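Local coordinates for hypothetical membrane spanning protein (Vibrio fischeri, PDB 4RCK) that is of uncharacterised function but carries a magnesium-binding von Willebrand factor type A domain of the BatA type in a membrane-spanning protein, at residues L23-D35 with R94-I106. Numbering follows the deposited sequence.
Sequences LVVDLSGSMAEED and RTVLNLVGQRTAI. With MG (magnesium ion), chain C.
Thr104 sets its methyl CG2 against the carboxylate of Asp26, off its plane and 3.2 Å from OD2, in a metal-ion-dependent adhesion site (MIDAS). OD2 also accepts a hydrogen bond from Ser131 of the second subunit, while the hydroxyl of Ser28 reaches OD1 on its syn side, 29° out of plane. The other flat group is the amide of Gln102, whose chain bends at chi2 (-58°) and brings it alongside Gly29; the glycine CA lies obliquely off the amide plane, 3.7 Å from both OE1 and NE2, and glycine lets the amide come this near.

Asp26, Ser28 and Ser30 form the DxSxS signature at the end of strand 19-26. Thr104 probably corresponds to the threonine of the family motif, but turns its methyl, not its hydroxyl, to the carboxylate. Asp26 supports the site from the second shell: its OD1 also accepts the backbone N of Ser28 in an Asx turn, orienting the serine whose OG binds magnesium. Asp132 of the second subunit hydrogen-bonds to Ser30 OG, and the sheet continues into that subunit, consistent with a domain-swapped vWA fold.

Loop 94-106 is held against this turn by a backbone bond from Gly29 N to Gly101 O (2.9 Å); the backbone angles of Gly101 themselves call for glycine. Beside it, buried Leu27 packs its base, CB, on Val100 CG2 at 3.6 Å and reaches out with its tip, CD1, to Leu99 CD1 on the surface at 3.9 Å. Ala32, small enough for close packing, receives Leu97 CD2 on its methyl. At the metal itself, Ser30 OG coordinates magnesium at 2.2 Å.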
loop_
_atom_site.group_PDB
_atom_site.type_symbol
_atom_site.label_atom_id
_atom_site.label_comp_id
_atom_site.label_asym_id
_atom_site.label_seq_id
_atom_site.Cartn_x
_atom_site.Cartn_y
_atom_site.Cartn_z
ATOM N N LEU A 23 4.925 -12.043 -7.445
ATOM C CA LEU A 23 5.923 -12.932 -8.022
ATOM C C LEU A 23 5.557 -14.388 -7.752
ATOM O O LEU A 23 5.322 -14.777 -6.610
ATOM C CB LEU A 23 7.311 -12.618 -7.464
ATOM C CG LEU A 23 7.824 -11.191 -7.671
ATOM C CD1 LEU A 23 9.209 -11.021 -7.065
ATOM C CD2 LEU A 23 7.833 -10.826 -9.150
ATOM N N VAL A 24 5.503 -15.185 -8.814
ATOM C CA VAL A 24 5.175 -16.601 -8.698
ATOM C C VAL A 24 6.338 -17.449 -9.204
ATOM O O VAL A 24 6.678 -17.402 -10.385
ATOM C CB VAL A 24 3.898 -16.950 -9.480
ATOM C CG1 VAL A 24 3.507 -18.395 -9.237
ATOM C CG2 VAL A 24 2.766 -16.020 -9.082
ATOM N N VAL A 25 6.939 -18.228 -8.308
ATOM C CA VAL A 25 8.185 -18.919 -8.619
ATOM C C VAL A 25 8.112 -20.443 -8.478
ATOM O O VAL A 25 7.620 -20.975 -7.483
ATOM C CB VAL A 25 9.333 -18.385 -7.733
ATOM C CG1 VAL A 25 10.535 -19.318 -7.773
ATOM C CG2 VAL A 25 9.730 -16.985 -8.178
ATOM N N ASP A 26 8.613 -21.126 -9.504
ATOM C CA ASP A 26 8.696 -22.582 -9.561
ATOM C C ASP A 26 9.774 -23.126 -8.627
ATOM O O ASP A 26 10.943 -22.757 -8.744
ATOM C CB ASP A 26 8.987 -23.013 -11.004
ATOM C CG ASP A 26 8.723 -24.486 -11.252
ATOM O OD1 ASP A 26 8.930 -25.311 -10.340
ATOM O OD2 ASP A 26 8.312 -24.817 -12.383
ATOM N N LEU A 27 9.385 -24.014 -7.716
ATOM C CA LEU A 27 10.343 -24.618 -6.791
ATOM C C LEU A 27 10.467 -26.132 -6.985
ATOM O O LEU A 27 11.059 -26.825 -6.152
ATOM C CB LEU A 27 9.956 -24.318 -5.341
ATOM C CG LEU A 27 10.354 -22.957 -4.766
ATOM C CD1 LEU A 27 10.194 -22.958 -3.253
ATOM C CD2 LEU A 27 11.780 -22.586 -5.156
ATOM N N SER A 28 9.917 -26.638 -8.087
ATOM C CA SER A 28 9.936 -28.073 -8.370
ATOM C C SER A 28 11.358 -28.598 -8.443
ATOM O O SER A 28 12.289 -27.850 -8.737
ATOM C CB SER A 28 9.203 -28.386 -9.676
ATOM O OG SER A 28 9.970 -28.005 -10.803
ATOM N N GLY A 29 11.512 -29.892 -8.186
ATOM C CA GLY A 29 12.821 -30.515 -8.101
ATOM C C GLY A 29 13.693 -30.342 -9.332
ATOM O O GLY A 29 14.917 -30.443 -9.245
ATOM N N SER A 30 13.066 -30.075 -10.477
ATOM C CA SER A 30 13.790 -29.864 -11.730
ATOM C C SER A 30 14.574 -28.551 -11.725
ATOM O O SER A 30 15.437 -28.327 -12.579
ATOM C CB SER A 30 12.821 -29.901 -12.920
ATOM O OG SER A 30 11.628 -29.177 -12.660
HETATM N N MSE A 31 14.275 -27.693 -10.753
HETATM C CA MSE A 31 14.957 -26.410 -10.609
HETATM C C MSE A 31 16.374 -26.569 -10.070
HETATM O O MSE A 31 17.130 -25.600 -10.011
HETATM C CB MSE A 31 14.166 -25.480 -9.684
HETATM C CG MSE A 31 12.860 -24.963 -10.262
HETATM SE SE MSE A 31 13.128 -23.637 -11.665
HETATM C CE MSE A 31 14.098 -22.297 -10.628
ATOM N N ALA A 32 16.729 -27.784 -9.663
ATOM C CA ALA A 32 18.058 -28.041 -9.114
ATOM C C ALA A 32 19.065 -28.315 -10.226
ATOM O O ALA A 32 20.266 -28.418 -9.980
ATOM C CB ALA A 32 18.014 -29.207 -8.138
ATOM N N GLU A 33 18.560 -28.435 -11.449
ATOM C CA GLU A 33 19.404 -28.620 -12.621
ATOM C C GLU A 33 20.271 -27.395 -12.871
ATOM O O GLU A 33 19.813 -26.265 -12.741
ATOM C CB GLU A 33 18.547 -28.922 -13.856
ATOM C CG GLU A 33 19.348 -29.203 -15.111
ATOM C CD GLU A 33 19.770 -30.653 -15.223
ATOM O OE1 GLU A 33 19.296 -31.480 -14.412
ATOM O OE2 GLU A 33 20.563 -30.969 -16.133
ATOM N N GLU A 34 21.529 -27.638 -13.233
ATOM C CA GLU A 34 22.466 -26.578 -13.578
ATOM C C GLU A 34 22.668 -26.484 -15.079
ATOM O O GLU A 34 23.577 -27.105 -15.624
ATOM C CB GLU A 34 23.826 -26.804 -12.915
ATOM C CG GLU A 34 23.782 -27.392 -11.517
ATOM C CD GLU A 34 25.175 -27.550 -10.945
ATOM O OE1 GLU A 34 26.139 -27.643 -11.739
ATOM O OE2 GLU A 34 25.309 -27.571 -9.705
ATOM N N ASP A 35 21.822 -25.711 -15.746
ATOM C CA ASP A 35 22.005 -25.456 -17.166
ATOM C C ASP A 35 22.263 -23.970 -17.362
ATOM O O ASP A 35 22.542 -23.504 -18.468
ATOM C CB ASP A 35 20.787 -25.911 -17.959
ATOM C CG ASP A 35 19.480 -25.566 -17.266
ATOM O OD1 ASP A 35 19.497 -25.331 -16.038
ATOM O OD2 ASP A 35 18.435 -25.533 -17.948
ATOM N N ARG A 94 16.317 -17.701 1.321
ATOM C CA ARG A 94 16.374 -18.872 2.186
ATOM C C ARG A 94 15.557 -20.053 1.661
ATOM O O ARG A 94 15.562 -21.127 2.263
ATOM C CB ARG A 94 15.904 -18.503 3.596
ATOM C CG ARG A 94 14.516 -17.887 3.654
ATOM C CD ARG A 94 14.068 -17.668 5.093
ATOM N NE ARG A 94 14.684 -16.492 5.702
ATOM C CZ ARG A 94 13.998 -15.480 6.226
ATOM N NH1 ARG A 94 12.673 -15.504 6.218
ATOM N NH2 ARG A 94 14.635 -14.449 6.763
ATOM N N THR A 95 14.859 -19.859 0.545
ATOM C CA THR A 95 14.102 -20.945 -0.069
ATOM C C THR A 95 15.030 -22.065 -0.518
ATOM O O THR A 95 16.096 -21.811 -1.076
ATOM C CB THR A 95 13.285 -20.470 -1.286
ATOM O OG1 THR A 95 14.154 -19.829 -2.229
ATOM C CG2 THR A 95 12.201 -19.501 -0.861
ATOM N N VAL A 96 14.626 -23.306 -0.267
ATOM C CA VAL A 96 15.405 -24.456 -0.705
ATOM C C VAL A 96 14.566 -25.351 -1.609
ATOM O O VAL A 96 13.344 -25.225 -1.666
ATOM C CB VAL A 96 15.930 -25.283 0.486
ATOM C CG1 VAL A 96 17.340 -25.783 0.202
ATOM C CG2 VAL A 96 15.891 -24.466 1.770
ATOM N N LEU A 97 15.232 -26.259 -2.313
ATOM C CA LEU A 97 14.573 -27.110 -3.292
ATOM C C LEU A 97 14.061 -28.412 -2.679
ATOM O O LEU A 97 14.415 -28.753 -1.549
ATOM C CB LEU A 97 15.534 -27.404 -4.448
ATOM C CG LEU A 97 16.978 -26.924 -4.258
ATOM C CD1 LEU A 97 17.793 -27.919 -3.437
ATOM C CD2 LEU A 97 17.650 -26.644 -5.597
ATOM N N ASN A 98 13.204 -29.104 -3.430
ATOM C CA ASN A 98 12.705 -30.444 -3.099
ATOM C C ASN A 98 11.706 -30.529 -1.944
ATOM O O ASN A 98 11.274 -31.622 -1.580
ATOM C CB ASN A 98 13.874 -31.386 -2.802
ATOM C CG ASN A 98 14.381 -32.083 -4.040
ATOM O OD1 ASN A 98 15.277 -31.590 -4.725
ATOM N ND2 ASN A 98 13.808 -33.240 -4.338
ATOM N N LEU A 99 11.328 -29.392 -1.373
ATOM C CA LEU A 99 10.280 -29.391 -0.358
ATOM C C LEU A 99 8.918 -29.626 -1.009
ATOM O O LEU A 99 8.055 -30.299 -0.444
ATOM C CB LEU A 99 10.278 -28.079 0.434
ATOM C CG LEU A 99 11.007 -26.867 -0.157
ATOM C CD1 LEU A 99 10.315 -26.335 -1.404
ATOM C CD2 LEU A 99 11.149 -25.766 0.884
ATOM N N VAL A 100 8.744 -29.082 -2.210
ATOM C CA VAL A 100 7.460 -29.120 -2.902
ATOM C C VAL A 100 7.355 -30.246 -3.928
ATOM O O VAL A 100 6.350 -30.359 -4.627
ATOM C CB VAL A 100 7.177 -27.789 -3.623
ATOM C CG1 VAL A 100 6.945 -26.677 -2.613
ATOM C CG2 VAL A 100 8.325 -27.442 -4.554
ATOM N N GLY A 101 8.392 -31.070 -4.027
ATOM C CA GLY A 101 8.354 -32.219 -4.913
ATOM C C GLY A 101 8.697 -31.912 -6.357
ATOM O O GLY A 101 9.197 -30.835 -6.682
ATOM N N GLN A 102 8.415 -32.876 -7.228
ATOM C CA GLN A 102 8.816 -32.806 -8.629
ATOM C C GLN A 102 7.811 -32.068 -9.501
ATOM O O GLN A 102 8.179 -31.392 -10.463
ATOM C CB GLN A 102 9.026 -34.219 -9.180
ATOM C CG GLN A 102 10.137 -34.979 -8.492
ATOM C CD GLN A 102 11.460 -34.249 -8.576
ATOM O OE1 GLN A 102 11.852 -33.773 -9.641
ATOM N NE2 GLN A 102 12.150 -34.143 -7.447
ATOM N N ARG A 103 6.538 -32.207 -9.157
ATOM C CA ARG A 103 5.453 -31.737 -10.007
ATOM C C ARG A 103 5.216 -30.231 -9.859
ATOM O O ARG A 103 5.607 -29.648 -8.855
ATOM C CB ARG A 103 4.181 -32.526 -9.683
ATOM C CG ARG A 103 4.374 -34.041 -9.735
ATOM C CD ARG A 103 3.054 -34.791 -9.585
ATOM N NE ARG A 103 2.407 -35.032 -10.873
ATOM C CZ ARG A 103 2.453 -36.188 -11.529
ATOM N NH1 ARG A 103 3.113 -37.218 -11.017
ATOM N NH2 ARG A 103 1.837 -36.317 -12.696
ATOM N N THR A 104 4.600 -29.601 -10.863
ATOM C CA THR A 104 4.308 -28.164 -10.794
ATOM C C THR A 104 2.825 -27.822 -10.912
ATOM O O THR A 104 2.111 -28.343 -11.767
ATOM C CB THR A 104 5.045 -27.356 -11.894
ATOM O OG1 THR A 104 4.713 -27.867 -13.192
ATOM C CG2 THR A 104 6.543 -27.406 -11.695
ATOM N N ALA A 105 2.388 -26.921 -10.039
ATOM C CA ALA A 105 1.044 -26.365 -10.084
ATOM C C ALA A 105 1.075 -24.932 -10.588
ATOM O O ALA A 105 1.260 -24.001 -9.809
ATOM C CB ALA A 105 0.398 -26.431 -8.707
ATOM N N ILE A 106 0.897 -24.757 -11.891
ATOM C CA ILE A 106 0.937 -23.424 -12.473
ATOM C C ILE A 106 -0.395 -22.711 -12.260
ATOM O O ILE A 106 -0.428 -21.524 -11.931
ATOM C CB ILE A 106 1.270 -23.466 -13.974
ATOM C CG1 ILE A 106 2.577 -24.223 -14.199
ATOM C CG2 ILE A 106 1.381 -22.061 -14.535
ATOM C CD1 ILE A 106 3.056 -24.215 -15.636
HETATM MG MG MG C . 9.472 -29.278 -12.961
#